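Local coordinates for CMP/dCMP-type deaminase domain-containing protein (Aspergillus oryzae RIB40, PDB 7DRY) that probably catalyses a zinc-dependent deamination step of riboflavin biosynthesis, as a Rib2 deaminase with the cytidine deaminase (CDA) fold, at residues A[20-25]-A[52-57]; A[104-109]-A[139-144]; A[24-29]-A[173-178]. One frame throughout, in Å; residues are numbered along the deposited sequence. Where two conformers were deposited one is given.

Interaction 1. Residues A[20-25]-A[52-57]; sequences PPRPTN and YTMELA
Met-54 reaches across to Asn-25, its sulfur coming up beside ND2 at the nitrogen end of the amide. Its CG stands beside the backbone N (chi1 -71°), and from there the extended chain carries SD to Asn-25 ND2 and CE to Asn-25 CB. ND2 donates a weak hydrogen bond to SD at 3.4 Å, while CE packs on Asn-25 CB at 3.7 Å. Closer to the backbone, Met-54 CB rests against the ring of Pro-20, 4.1 Å from its CD.

The Asn-25 amide is already held before the sulfur meets it. CG is tucked between the backbone N and the carbonyl carbon (chi1 73°), which turns the side chain back into its own loop. There ND2 lies almost straight beyond the carbonyl O of Pro-20, 2.7 Å away, and OD1 accepts from Arg-22 N at 3.1 Å. Thr-53 CG2 lies 4.2 Å from Asn-25 ND2; its OG1 bonds to Phe-26 O and Val-28 N. Met-54 sits at the third position of a type II beta turn, Tyr-52 to Glu-55.

One amide thus closes the 20-25 loop and still gives a weak N-H...S bond to the turn that begins at the end of strand 46-52, so apolar packing probably carries most of the join.

Interaction 2. Residues A[104-109]-A[139-144]; sequences KRLSGN and TFVGGS. With SO4 (sulfate ion), chain C.
An anion pocket next to the zinc site lies at this contact, its rim formed where Leu-106 meets Phe-140 and Val-141. The sulfate in it probably came from the crystallisation liquor, but its surroundings are consistent with a place for a negatively charged group. Four donors converge on sulfate O3: Ser-107 OG at 2.7 Å, Arg-105 NE at 2.9 Å in the guanidinium plane, Ser-107 N and, weakly, Arg-105 NH1. O4 is taken by the backbone N of Leu-106 at 2.9 Å. His-61, a zinc ligand, and Asn-59 also bond to the ion. Asn-109 CB covers one face of the Arg-105 guanidinium, 3.5 Å above its centre.

Across the rim the touch is apolar. Leu-106 CD1 lies 4.0 Å from Phe-140 CB, near the edge of the ring, and Leu-106 CG sits 4.0 Å from Val-141 CG1, the two side chains running alongside in opposite senses. Thr-139 OG1 lies between the backbone N and the carbonyl carbon (chi1 64°), where it accepts from Val-141 N in an ST turn while CG2 is left on the side of Lys-104, 3.8 Å from its O.

Both loops follow neighbouring parallel strands of the sheet. Residues 104-109 lie between strand 91-97 and helix 112-117; residues 139-144 lie between strand 127-132 and helix 145-152.

Interaction 3. Residues A[24-29]-A[173-178]; sequences TNFRVG and AGHENR
In this CDA fold the lead-in to strand 29-36 is pinned to the loop between the C-terminal helices 164-171 and 178-187, chiefly by His-175 against Asn-25 and Phe-26. NE2 of His-175 donates to the carbonyl O of Asn-25 at 2.6 Å, a short bond with an N-H...O angle of 153°. The same imidazole edge serves a second partner: CE1 stands 3.7 Å from Phe-26 CZ, over one face of the phenyl ring and displaced toward its rim. The pair is T-shaped, with planes at 89° and centroids 5.0 Å apart. Phe-140 meets both rings, which makes a three-ring aromatic cluster.

On its far nitrogen, ND1, His-175 is bonded to Glu-181 OE2 of helix 178-187. With a carbonyl at one nitrogen and a carboxylate at the other, the ring cannot easily turn, and a positively charged imidazole would suit the pair. Its CG lies beside the backbone N (chi1 -64°), the setting from which the ring reaches back to the other loop.

A water adds a second polar link: it accepts from Gly-174 N and probably donates to Asn-25 OD1, each at 2.9 Å. Ala-173 CB touches the guanidinium end of Arg-27, 3.3 Å from NH1; Ser-19 O takes NE of that arginine and Val-170 O takes NH1. Within the 173-178 loop, Arg-178 NH1 meets Ala-173 O at 2.7 Å, in the carbonyl plane.

Interactions 1 and 3 both begin in the loop before strand 29-36, sharing Thr-24 and Asn-25, and their centres are 8 Å apart; the centre of interaction 2 lies 15 Å from the first and 14 Å from the third. Along the chain, interaction 1 is complete before interaction 2 begins, and interaction 2 falls within the 143 residues that separate the two halves of interaction 3. Residues 20-29 therefore join the end of strand 46-52 to the C-terminal helices, and Phe-140 brings interaction 2 into touch with both: its CE2 is 3.7 Å from Thr-24 O, its CZ 3.5 Å from His-175 CE1. Each contact has a side chain within about 8 Å of the zinc held by His-61, Cys-102 and Cys-112, so these loops lie on the zinc side of the fold.

Interaction 1. Residues A[20-25]-A[52-57]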
ATOM      1  N   PRO A  20      -4.180  10.967 -10.826  1.00 19.97           N
ATOM      2  CA  PRO A  20      -5.128  11.993 -11.264  1.00 24.26           C
ATOM      3  C   PRO A  20      -6.221  12.182 -10.228  1.00 21.04           C
ATOM      4  O   PRO A  20      -6.823  11.201  -9.763  1.00 25.95           O
ATOM      5  CB  PRO A  20      -5.708  11.401 -12.559  1.00 24.86           C
ATOM      6  CG  PRO A  20      -5.531   9.922 -12.408  1.00 28.84           C
ATOM      7  CD  PRO A  20      -4.239   9.752 -11.656  1.00 24.99           C
ATOM      8  N   PRO A  21      -6.484  13.419  -9.811  1.00 26.02           N
ATOM      9  CA  PRO A  21      -7.615  13.653  -8.904  1.00 24.70           C
ATOM     10  C   PRO A  21      -8.924  13.371  -9.623  1.00 26.05           C
ATOM     11  O   PRO A  21      -9.157  13.856 -10.731  1.00 29.14           O
ATOM     12  CB  PRO A  21      -7.482  15.137  -8.537  1.00 24.13           C
ATOM     13  CG  PRO A  21      -6.044  15.477  -8.830  1.00 27.85           C
ATOM     14  CD  PRO A  21      -5.684  14.636 -10.019  1.00 26.46           C
ATOM     15  N   ARG A  22      -9.759  12.556  -9.001  1.00 22.39           N
ATOM     16  CA  ARG A  22     -11.069  12.203  -9.518  1.00 25.98           C
ATOM     17  C   ARG A  22     -12.077  12.318  -8.387  1.00 24.15           C
ATOM     18  O   ARG A  22     -11.709  12.253  -7.208  1.00 24.38           O
ATOM     19  CB  ARG A  22     -11.068  10.766 -10.064  1.00 28.25           C
ATOM     20  CG  ARG A  22     -10.148  10.546 -11.258  1.00 31.99           C
ATOM     21  CD  ARG A  22     -10.801  11.008 -12.552  1.00 41.03           C
ATOM     22  NE  ARG A  22      -9.988  10.688 -13.723  1.00 51.51           N
ATOM     23  CZ  ARG A  22      -9.108  11.520 -14.274  1.00 56.86           C
ATOM     24  NH1 ARG A  22      -8.413  11.143 -15.340  1.00 51.50           N
ATOM     25  NH2 ARG A  22      -8.921  12.729 -13.759  1.00 60.16           N
ATOM     26  N   PRO A  23     -13.358  12.500  -8.708  1.00 26.42           N
ATOM     27  CA  PRO A  23     -14.363  12.636  -7.643  1.00 26.95           C
ATOM     28  C   PRO A  23     -14.482  11.422  -6.745  1.00 26.35           C
ATOM     29  O   PRO A  23     -14.975  11.551  -5.620  1.00 28.61           O
ATOM     30  CB  PRO A  23     -15.668  12.888  -8.415  1.00 29.58           C
ATOM     31  CG  PRO A  23     -15.230  13.407  -9.739  1.00 34.14           C
ATOM     32  CD  PRO A  23     -13.934  12.727 -10.046  1.00 29.12           C
ATOM     33  N   THR A  24     -14.055  10.243  -7.194  1.00 26.61           N
ATOM     34  CA  THR A  24     -14.334   9.020  -6.453  1.00 25.74           C
ATOM     35  C   THR A  24     -13.102   8.164  -6.190  1.00 22.30           C
ATOM     36  O   THR A  24     -13.250   7.011  -5.772  1.00 25.43           O
ATOM     37  CB  THR A  24     -15.379   8.180  -7.189  1.00 30.54           C
ATOM     38  OG1 THR A  24     -14.790   7.658  -8.384  1.00 31.06           O
ATOM     39  CG2 THR A  24     -16.585   9.032  -7.555  1.00 32.44           C
ATOM     40  N   ASN A  25     -11.906   8.663  -6.448  1.00 20.89           N
ATOM     41  CA  ASN A  25     -10.716   7.876  -6.169  1.00 19.15           C
ATOM     42  C   ASN A  25     -10.041   8.346  -4.885  1.00 17.28           C
ATOM     43  O   ASN A  25     -10.388   9.374  -4.299  1.00 18.54           O
ATOM     44  CB  ASN A  25      -9.758   7.839  -7.369  1.00 21.27           C
ATOM     45  CG  ASN A  25      -9.023   9.152  -7.595  1.00 18.45           C
ATOM     46  OD1 ASN A  25      -9.368  10.190  -7.023  1.00 19.35           O
ATOM     47  ND2 ASN A  25      -8.004   9.112  -8.454  1.00 19.93           N
ATOM     48  N   TYR A  52       1.173   3.791  -7.646  1.00  7.90           N
ATOM     49  CA  TYR A  52       0.230   4.772  -7.131  1.00  9.53           C
ATOM     50  C   TYR A  52      -1.138   4.572  -7.774  1.00  9.88           C
ATOM     51  O   TYR A  52      -1.272   3.924  -8.814  1.00 10.74           O
ATOM     52  CB  TYR A  52       0.734   6.210  -7.337  1.00  9.31           C
ATOM     53  CG  TYR A  52       1.039   6.575  -8.768  1.00  9.41           C
ATOM     54  CD1 TYR A  52       2.304   6.380  -9.309  1.00  9.76           C
ATOM     55  CD2 TYR A  52       0.063   7.144  -9.573  1.00  9.75           C
ATOM     56  CE1 TYR A  52       2.571   6.733 -10.624  1.00 10.19           C
ATOM     57  CE2 TYR A  52       0.323   7.490 -10.885  1.00 11.77           C
ATOM     58  CZ  TYR A  52       1.588   7.276 -11.400  1.00 12.07           C
ATOM     59  OH  TYR A  52       1.857   7.636 -12.708  1.00 17.43           O
ATOM     60  N   THR A  53      -2.159   5.138  -7.130  1.00  9.50           N
ATOM     61  CA  THR A  53      -3.533   4.953  -7.585  1.00  9.51           C
ATOM     62  C   THR A  53      -3.679   5.391  -9.040  1.00 11.25           C
ATOM     63  O   THR A  53      -3.276   6.494  -9.414  1.00 11.36           O
ATOM     64  CB  THR A  53      -4.448   5.815  -6.719  1.00 12.11           C
ATOM     65  OG1 THR A  53      -4.344   5.396  -5.352  1.00 12.33           O
ATOM     66  CG2 THR A  53      -5.901   5.714  -7.187  1.00 12.98           C
ATOM     67  N   MET A  54      -4.270   4.529  -9.861  1.00 10.39           N
ATOM     68  CA  MET A  54      -4.612   4.841 -11.246  1.00 10.84           C
ATOM     69  C   MET A  54      -3.392   5.084 -12.118  1.00 11.51           C
ATOM     70  O   MET A  54      -3.505   5.663 -13.203  1.00 13.27           O
ATOM     71  CB  MET A  54      -5.656   5.957 -11.368  1.00 13.86           C
ATOM     72  CG  MET A  54      -7.031   5.465 -10.921  1.00 15.88           C
ATOM     73  SD  MET A  54      -8.262   6.767 -10.857  1.00 17.96           S
ATOM     74  CE  MET A  54      -9.741   5.816 -10.504  1.00 26.51           C
ATOM     75  N   GLU A  55      -2.225   4.633 -11.663  1.00 10.82           N
ATOM     76  CA  GLU A  55      -1.055   4.592 -12.529  1.00  9.86           C
ATOM     77  C   GLU A  55      -1.330   3.699 -13.724  1.00 11.41           C
ATOM     78  O   GLU A  55      -1.000   4.044 -14.862  1.00 11.35           O
ATOM     79  CB  GLU A  55       0.124   4.055 -11.719  1.00  9.91           C
ATOM     80  CG  GLU A  55       1.455   3.970 -12.463  1.00 11.15           C
ATOM     81  CD  GLU A  55       2.552   3.413 -11.577  1.00  9.78           C
ATOM     82  OE1 GLU A  55       2.221   2.822 -10.530  1.00 10.85           O
ATOM     83  OE2 GLU A  55       3.739   3.579 -11.925  1.00 11.91           O
ATOM     84  N   LEU A  56      -1.937   2.547 -13.485  0.53 11.35           N
ATOM     85  CA  LEU A  56      -2.333   1.651 -14.556  0.53  9.81           C
ATOM     86  C   LEU A  56      -3.796   1.891 -14.903  0.53 12.65           C
ATOM     87  O   LEU A  56      -4.604   2.251 -14.043  0.53 14.44           O
ATOM     88  CB  LEU A  56      -2.108   0.199 -14.124  0.53 12.00           C
ATOM     89  CG  LEU A  56      -0.667   0.003 -13.639  0.53 10.85           C
ATOM     90  CD1 LEU A  56      -0.428  -1.413 -13.163  0.53 11.08           C
ATOM     91  CD2 LEU A  56       0.341   0.394 -14.733  0.53 11.21           C
ATOM     92  N   ALA A  57      -4.125   1.687 -16.182  1.00 12.69           N
ATOM     93  CA  ALA A  57      -5.456   1.981 -16.704  1.00 13.30           C
ATOM     94  C   ALA A  57      -6.554   1.360 -15.851  1.00 14.73           C
ATOM     95  O   ALA A  57      -6.397   0.267 -15.304  1.00 19.42           O
ATOM     96  CB  ALA A  57      -5.576   1.444 -18.131  1.00 17.76           C
TER

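Interaction 2. Residues A[104-109]-A[139-144]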
ATOM      1  N   LYS A 104     -12.019  -4.465   1.438  1.00 19.90           N
ATOM      2  CA  LYS A 104     -13.283  -4.481   0.723  1.00 22.97           C
ATOM      3  C   LYS A 104     -13.237  -3.329  -0.269  1.00 21.03           C
ATOM      4  O   LYS A 104     -12.664  -2.277   0.027  1.00 21.35           O
ATOM      5  CB  LYS A 104     -14.456  -4.289   1.693  1.00 27.45           C
ATOM      6  CG  LYS A 104     -15.824  -4.397   1.050  1.00 42.99           C
ATOM      7  CD  LYS A 104     -16.867  -4.895   2.042  1.00 53.60           C
ATOM      8  CE  LYS A 104     -18.276  -4.576   1.570  1.00 59.71           C
ATOM      9  NZ  LYS A 104     -18.801  -3.335   2.204  1.00 59.34           N
ATOM     10  N   ARG A 105     -13.818  -3.534  -1.448  1.00 21.85           N
ATOM     11  CA  ARG A 105     -13.870  -2.497  -2.468  1.00 21.54           C
ATOM     12  C   ARG A 105     -15.294  -2.350  -2.976  1.00 25.43           C
ATOM     13  O   ARG A 105     -16.071  -3.307  -2.969  1.00 29.02           O
ATOM     14  CB  ARG A 105     -12.912  -2.798  -3.635  1.00 24.51           C
ATOM     15  CG  ARG A 105     -11.456  -2.636  -3.256  1.00 22.18           C
ATOM     16  CD  ARG A 105     -10.513  -2.832  -4.444  1.00 22.17           C
ATOM     17  NE  ARG A 105     -10.775  -1.863  -5.504  1.00 21.78           N
ATOM     18  CZ  ARG A 105      -9.984  -1.666  -6.552  1.00 18.02           C
ATOM     19  NH1 ARG A 105     -10.321  -0.762  -7.467  1.00 21.85           N
ATOM     20  NH2 ARG A 105      -8.868  -2.372  -6.695  1.00 16.51           N
ATOM     21  N   LEU A 106     -15.632  -1.131  -3.409  1.00 26.15           N
ATOM     22  CA  LEU A 106     -16.963  -0.886  -3.956  1.00 28.28           C
ATOM     23  C   LEU A 106     -17.129  -1.554  -5.311  1.00 27.36           C
ATOM     24  O   LEU A 106     -18.203  -2.079  -5.627  1.00 32.37           O
ATOM     25  CB  LEU A 106     -17.222   0.614  -4.062  1.00 30.55           C
ATOM     26  CG  LEU A 106     -17.619   1.244  -2.731  1.00 34.22           C
ATOM     27  CD1 LEU A 106     -17.735   2.752  -2.847  1.00 35.05           C
ATOM     28  CD2 LEU A 106     -18.922   0.635  -2.275  1.00 41.10           C
ATOM     29  N   SER A 107     -16.084  -1.528  -6.128  1.00 29.84           N
ATOM     30  CA  SER A 107     -16.070  -2.278  -7.369  1.00 31.79           C
ATOM     31  C   SER A 107     -15.917  -3.767  -7.069  1.00 32.26           C
ATOM     32  O   SER A 107     -15.756  -4.188  -5.918  1.00 34.83           O
ATOM     33  CB  SER A 107     -14.948  -1.763  -8.265  1.00 30.58           C
ATOM     34  OG  SER A 107     -13.681  -2.094  -7.718  1.00 29.21           O
ATOM     35  N   GLY A 108     -15.974  -4.578  -8.117  1.00 37.26           N
ATOM     36  CA  GLY A 108     -15.772  -5.998  -7.943  1.00 33.16           C
ATOM     37  C   GLY A 108     -14.329  -6.430  -7.899  1.00 30.56           C
ATOM     38  O   GLY A 108     -14.044  -7.630  -7.899  1.00 32.04           O
ATOM     39  N   ASN A 109     -13.400  -5.480  -7.853  1.00 25.01           N
ATOM     40  CA  ASN A 109     -11.987  -5.819  -7.919  1.00 24.32           C
ATOM     41  C   ASN A 109     -11.498  -6.376  -6.588  1.00 21.00           C
ATOM     42  O   ASN A 109     -11.964  -5.985  -5.513  1.00 24.64           O
ATOM     43  CB  ASN A 109     -11.166  -4.592  -8.308  1.00 27.41           C
ATOM     44  CG  ASN A 109     -11.486  -4.104  -9.703  1.00 31.59           C
ATOM     45  OD1 ASN A 109     -11.133  -4.747 -10.693  1.00 37.11           O
ATOM     46  ND2 ASN A 109     -12.160  -2.964  -9.793  1.00 26.77           N
ATOM     47  N   THR A 139     -10.715   3.864   0.245  1.00 18.05           N
ATOM     48  CA  THR A 139     -12.032   3.569  -0.298  1.00 19.33           C
ATOM     49  C   THR A 139     -13.043   4.336   0.531  1.00 20.65           C
ATOM     50  O   THR A 139     -12.744   4.798   1.634  1.00 22.68           O
ATOM     51  CB  THR A 139     -12.412   2.093  -0.142  1.00 23.05           C
ATOM     52  OG1 THR A 139     -12.510   1.778   1.254  1.00 25.93           O
ATOM     53  CG2 THR A 139     -11.425   1.164  -0.826  1.00 21.49           C
ATOM     54  N   PHE A 140     -14.259   4.448  -0.000  1.00 21.76           N
ATOM     55  CA  PHE A 140     -15.327   5.052   0.781  1.00 23.35           C
ATOM     56  C   PHE A 140     -15.849   4.127   1.872  1.00 26.36           C
ATOM     57  O   PHE A 140     -16.582   4.593   2.750  1.00 30.54           O
ATOM     58  CB  PHE A 140     -16.483   5.463  -0.132  1.00 24.15           C
ATOM     59  CG  PHE A 140     -16.190   6.664  -0.994  1.00 23.01           C
ATOM     60  CD1 PHE A 140     -16.017   7.921  -0.431  1.00 24.07           C
ATOM     61  CD2 PHE A 140     -16.111   6.538  -2.370  1.00 22.29           C
ATOM     62  CE1 PHE A 140     -15.766   9.029  -1.232  1.00 22.17           C
ATOM     63  CE2 PHE A 140     -15.845   7.637  -3.177  1.00 22.58           C
ATOM     64  CZ  PHE A 140     -15.682   8.886  -2.608  1.00 23.77           C
ATOM     65  N   VAL A 141     -15.499   2.838   1.851  1.00 27.35           N
ATOM     66  CA  VAL A 141     -16.095   1.921   2.821  1.00 30.41           C
ATOM     67  C   VAL A 141     -15.588   2.221   4.228  1.00 34.77           C
ATOM     68  O   VAL A 141     -16.329   2.087   5.209  1.00 43.96           O
ATOM     69  CB  VAL A 141     -15.907   0.445   2.408  1.00 39.09           C
ATOM     70  CG1 VAL A 141     -16.385   0.220   0.972  1.00 42.39           C
ATOM     71  CG2 VAL A 141     -14.479  -0.054   2.634  1.00 41.60           C
ATOM     72  N   GLY A 142     -14.337   2.659   4.351  1.00 34.26           N
ATOM     73  CA  GLY A 142     -13.768   2.956   5.653  1.00 38.90           C
ATOM     74  C   GLY A 142     -13.587   1.701   6.493  1.00 36.30           C
ATOM     75  O   GLY A 142     -13.830   0.577   6.059  1.00 37.12           O
ATOM     76  N   GLY A 143     -13.133   1.912   7.721  1.00 35.10           N
ATOM     77  CA  GLY A 143     -13.032   0.836   8.687  1.00 35.66           C
ATOM     78  C   GLY A 143     -11.640   0.245   8.810  1.00 35.00           C
ATOM     79  O   GLY A 143     -10.633   0.806   8.373  1.00 39.50           O
ATOM     80  N   SER A 144     -11.601  -0.938   9.428  1.00 36.80           N
ATOM     81  CA  SER A 144     -10.355  -1.599   9.793  1.00 35.72           C
ATOM     82  C   SER A 144     -10.283  -3.039   9.299  1.00 31.46           C
ATOM     83  O   SER A 144      -9.415  -3.794   9.757  1.00 31.68           O
ATOM     84  CB  SER A 144     -10.177  -1.567  11.318  1.00 45.33           C
ATOM     85  OG  SER A 144      -9.126  -2.419  11.737  1.00 53.14           O
TER
HETATM   86  S   SO4 C 301     -13.231   1.073  -5.287  1.00 19.78           S
HETATM   87  O1  SO4 C 301     -11.860   1.580  -5.123  1.00 22.19           O
HETATM   88  O2  SO4 C 301     -13.930   1.973  -6.200  1.00 26.40           O
HETATM   89  O3  SO4 C 301     -13.191  -0.258  -5.864  1.00 23.28           O
HETATM   90  O4  SO4 C 301     -13.814   1.064  -3.957  1.00 23.65           O

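Interaction 3. Residues A[24-29]-A[173-178]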
ATOM      1  N   THR A  24     -14.055  10.243  -7.194  1.00 26.61           N
ATOM      2  CA  THR A  24     -14.334   9.020  -6.453  1.00 25.74           C
ATOM      3  C   THR A  24     -13.102   8.164  -6.190  1.00 22.30           C
ATOM      4  O   THR A  24     -13.250   7.011  -5.772  1.00 25.43           O
ATOM      5  CB  THR A  24     -15.379   8.180  -7.189  1.00 30.54           C
ATOM      6  OG1 THR A  24     -14.790   7.658  -8.384  1.00 31.06           O
ATOM      7  CG2 THR A  24     -16.585   9.032  -7.555  1.00 32.44           C
ATOM      8  N   ASN A  25     -11.906   8.663  -6.448  1.00 20.89           N
ATOM      9  CA  ASN A  25     -10.716   7.876  -6.169  1.00 19.15           C
ATOM     10  C   ASN A  25     -10.041   8.346  -4.885  1.00 17.28           C
ATOM     11  O   ASN A  25     -10.388   9.374  -4.299  1.00 18.54           O
ATOM     12  CB  ASN A  25      -9.758   7.839  -7.369  1.00 21.27           C
ATOM     13  CG  ASN A  25      -9.023   9.152  -7.595  1.00 18.45           C
ATOM     14  OD1 ASN A  25      -9.368  10.190  -7.023  1.00 19.35           O
ATOM     15  ND2 ASN A  25      -8.004   9.112  -8.454  1.00 19.93           N
ATOM     16  N   PHE A  26      -9.102   7.538  -4.418  1.00 15.92           N
ATOM     17  CA  PHE A  26      -8.295   7.855  -3.247  1.00 14.32           C
ATOM     18  C   PHE A  26      -6.847   7.773  -3.693  1.00 13.75           C
ATOM     19  O   PHE A  26      -6.352   6.690  -4.020  1.00 13.08           O
ATOM     20  CB  PHE A  26      -8.594   6.879  -2.107  1.00 14.48           C
ATOM     21  CG  PHE A  26      -9.896   7.161  -1.410  1.00 15.88           C
ATOM     22  CD1 PHE A  26     -11.103   6.789  -1.985  1.00 17.62           C
ATOM     23  CD2 PHE A  26      -9.912   7.817  -0.193  1.00 15.73           C
ATOM     24  CE1 PHE A  26     -12.312   7.066  -1.347  1.00 19.07           C
ATOM     25  CE2 PHE A  26     -11.112   8.096   0.453  1.00 17.32           C
ATOM     26  CZ  PHE A  26     -12.310   7.719  -0.123  1.00 18.93           C
ATOM     27  N   ARG A  27      -6.187   8.926  -3.728  1.00 12.30           N
ATOM     28  CA  ARG A  27      -4.846   9.048  -4.285  1.00 11.11           C
ATOM     29  C   ARG A  27      -3.830   8.588  -3.253  1.00 10.73           C
ATOM     30  O   ARG A  27      -3.618   9.264  -2.239  1.00 11.23           O
ATOM     31  CB  ARG A  27      -4.599  10.490  -4.705  1.00 11.69           C
ATOM     32  CG  ARG A  27      -5.555  10.926  -5.791  1.00 13.21           C
ATOM     33  CD  ARG A  27      -5.575  12.422  -5.911  1.00 13.97           C
ATOM     34  NE  ARG A  27      -4.427  12.943  -6.644  1.00 15.41           N
ATOM     35  CZ  ARG A  27      -3.646  13.934  -6.211  1.00 17.05           C
ATOM     36  NH1 ARG A  27      -3.856  14.494  -5.024  1.00 14.12           N
ATOM     37  NH2 ARG A  27      -2.667  14.372  -6.979  1.00 13.52           N
ATOM     38  N   VAL A  28      -3.212   7.438  -3.518  1.00  9.41           N
ATOM     39  CA  VAL A  28      -2.366   6.729  -2.571  1.00 10.10           C
ATOM     40  C   VAL A  28      -1.088   6.330  -3.300  1.00 10.18           C
ATOM     41  O   VAL A  28      -1.080   6.159  -4.523  1.00 11.54           O
ATOM     42  CB  VAL A  28      -3.136   5.501  -2.010  1.00  9.57           C
ATOM     43  CG1 VAL A  28      -2.263   4.622  -1.122  1.00 10.38           C
ATOM     44  CG2 VAL A  28      -4.356   5.951  -1.227  1.00 12.62           C
ATOM     45  N   GLY A  29       0.003   6.217  -2.545  1.00  9.23           N
ATOM     46  CA  GLY A  29       1.265   5.740  -3.084  1.00  9.43           C
ATOM     47  C   GLY A  29       1.796   4.599  -2.239  1.00  9.15           C
ATOM     48  O   GLY A  29       1.549   4.525  -1.034  1.00 10.06           O
ATOM     49  N   ALA A 173      -8.184  14.721  -2.884  1.00 15.19           N
ATOM     50  CA  ALA A 173      -8.065  15.998  -3.586  1.00 16.50           C
ATOM     51  C   ALA A 173      -9.138  16.192  -4.647  1.00 18.42           C
ATOM     52  O   ALA A 173      -9.545  17.328  -4.915  1.00 22.32           O
ATOM     53  CB  ALA A 173      -6.696  16.062  -4.261  1.00 18.82           C
ATOM     54  N   GLY A 174      -9.585  15.113  -5.283  1.00 18.97           N
ATOM     55  CA  GLY A 174     -10.577  15.242  -6.328  1.00 21.10           C
ATOM     56  C   GLY A 174     -12.016  15.262  -5.869  1.00 23.97           C
ATOM     57  O   GLY A 174     -12.919  15.397  -6.702  1.00 26.76           O
ATOM     58  N   HIS A 175     -12.263  15.150  -4.565  1.00 21.68           N
ATOM     59  CA  HIS A 175     -13.619  15.023  -4.049  1.00 22.47           C
ATOM     60  C   HIS A 175     -14.279  16.380  -3.866  1.00 24.58           C
ATOM     61  O   HIS A 175     -13.621  17.381  -3.573  1.00 23.76           O
ATOM     62  CB  HIS A 175     -13.613  14.308  -2.703  1.00 21.67           C
ATOM     63  CG  HIS A 175     -13.129  12.896  -2.774  1.00 21.75           C
ATOM     64  ND1 HIS A 175     -13.306  12.000  -1.743  1.00 21.69           N
ATOM     65  CD2 HIS A 175     -12.473  12.227  -3.750  1.00 23.65           C
ATOM     66  CE1 HIS A 175     -12.771  10.838  -2.079  1.00 22.03           C
ATOM     67  NE2 HIS A 175     -12.256  10.950  -3.290  1.00 19.39           N
ATOM     68  N   GLU A 176     -15.608  16.377  -3.991  1.00 26.99           N
ATOM     69  CA  GLU A 176     -16.396  17.602  -3.893  1.00 29.73           C
ATOM     70  C   GLU A 176     -16.182  18.310  -2.560  1.00 34.98           C
ATOM     71  O   GLU A 176     -15.902  19.514  -2.522  1.00 40.34           O
ATOM     72  CB  GLU A 176     -17.873  17.264  -4.085  1.00 34.44           C
ATOM     73  CG  GLU A 176     -18.220  16.823  -5.491  1.00 45.65           C
ATOM     74  CD  GLU A 176     -18.694  17.976  -6.350  1.00 58.27           C
ATOM     75  OE1 GLU A 176     -19.009  17.746  -7.537  1.00 62.24           O
ATOM     76  OE2 GLU A 176     -18.749  19.112  -5.834  1.00 63.26           O
ATOM     77  N   ASN A 177     -16.339  17.594  -1.453  1.00 31.47           N
ATOM     78  CA  ASN A 177     -16.225  18.263  -0.160  1.00 34.61           C
ATOM     79  C   ASN A 177     -15.025  17.727   0.598  1.00 33.34           C
ATOM     80  O   ASN A 177     -15.149  17.196   1.707  1.00 31.56           O
ATOM     81  CB  ASN A 177     -17.526  18.174   0.634  1.00 40.03           C
ATOM     82  CG  ASN A 177     -18.727  18.576  -0.195  1.00 44.83           C
ATOM     83  OD1 ASN A 177     -18.888  19.749  -0.544  1.00 49.48           O
ATOM     84  ND2 ASN A 177     -19.574  17.608  -0.518  1.00 50.33           N
ATOM     85  N   ARG A 178     -13.854  17.897  -0.011  1.00 28.22           N
ATOM     86  CA  ARG A 178     -12.648  17.250   0.483  1.00 26.28           C
ATOM     87  C   ARG A 178     -12.291  17.724   1.887  1.00 25.90           C
ATOM     88  O   ARG A 178     -11.926  16.913   2.741  1.00 25.43           O
ATOM     89  CB  ARG A 178     -11.500  17.507  -0.489  1.00 25.30           C
ATOM     90  CG  ARG A 178     -11.402  18.948  -0.928  1.00 25.82           C
ATOM     91  CD  ARG A 178     -10.495  19.105  -2.136  1.00 25.93           C
ATOM     92  NE  ARG A 178     -10.453  20.499  -2.568  1.00 35.97           N
ATOM     93  CZ  ARG A 178     -10.009  20.904  -3.751  1.00 46.02           C
ATOM     94  NH1 ARG A 178      -9.569  20.023  -4.638  1.00 44.59           N
ATOM     95  NH2 ARG A 178     -10.014  22.195  -4.051  1.00 50.99           N
TER
HETATM   96  O   HOH W   1      -9.055  12.305  -5.008  1.00 17.81           O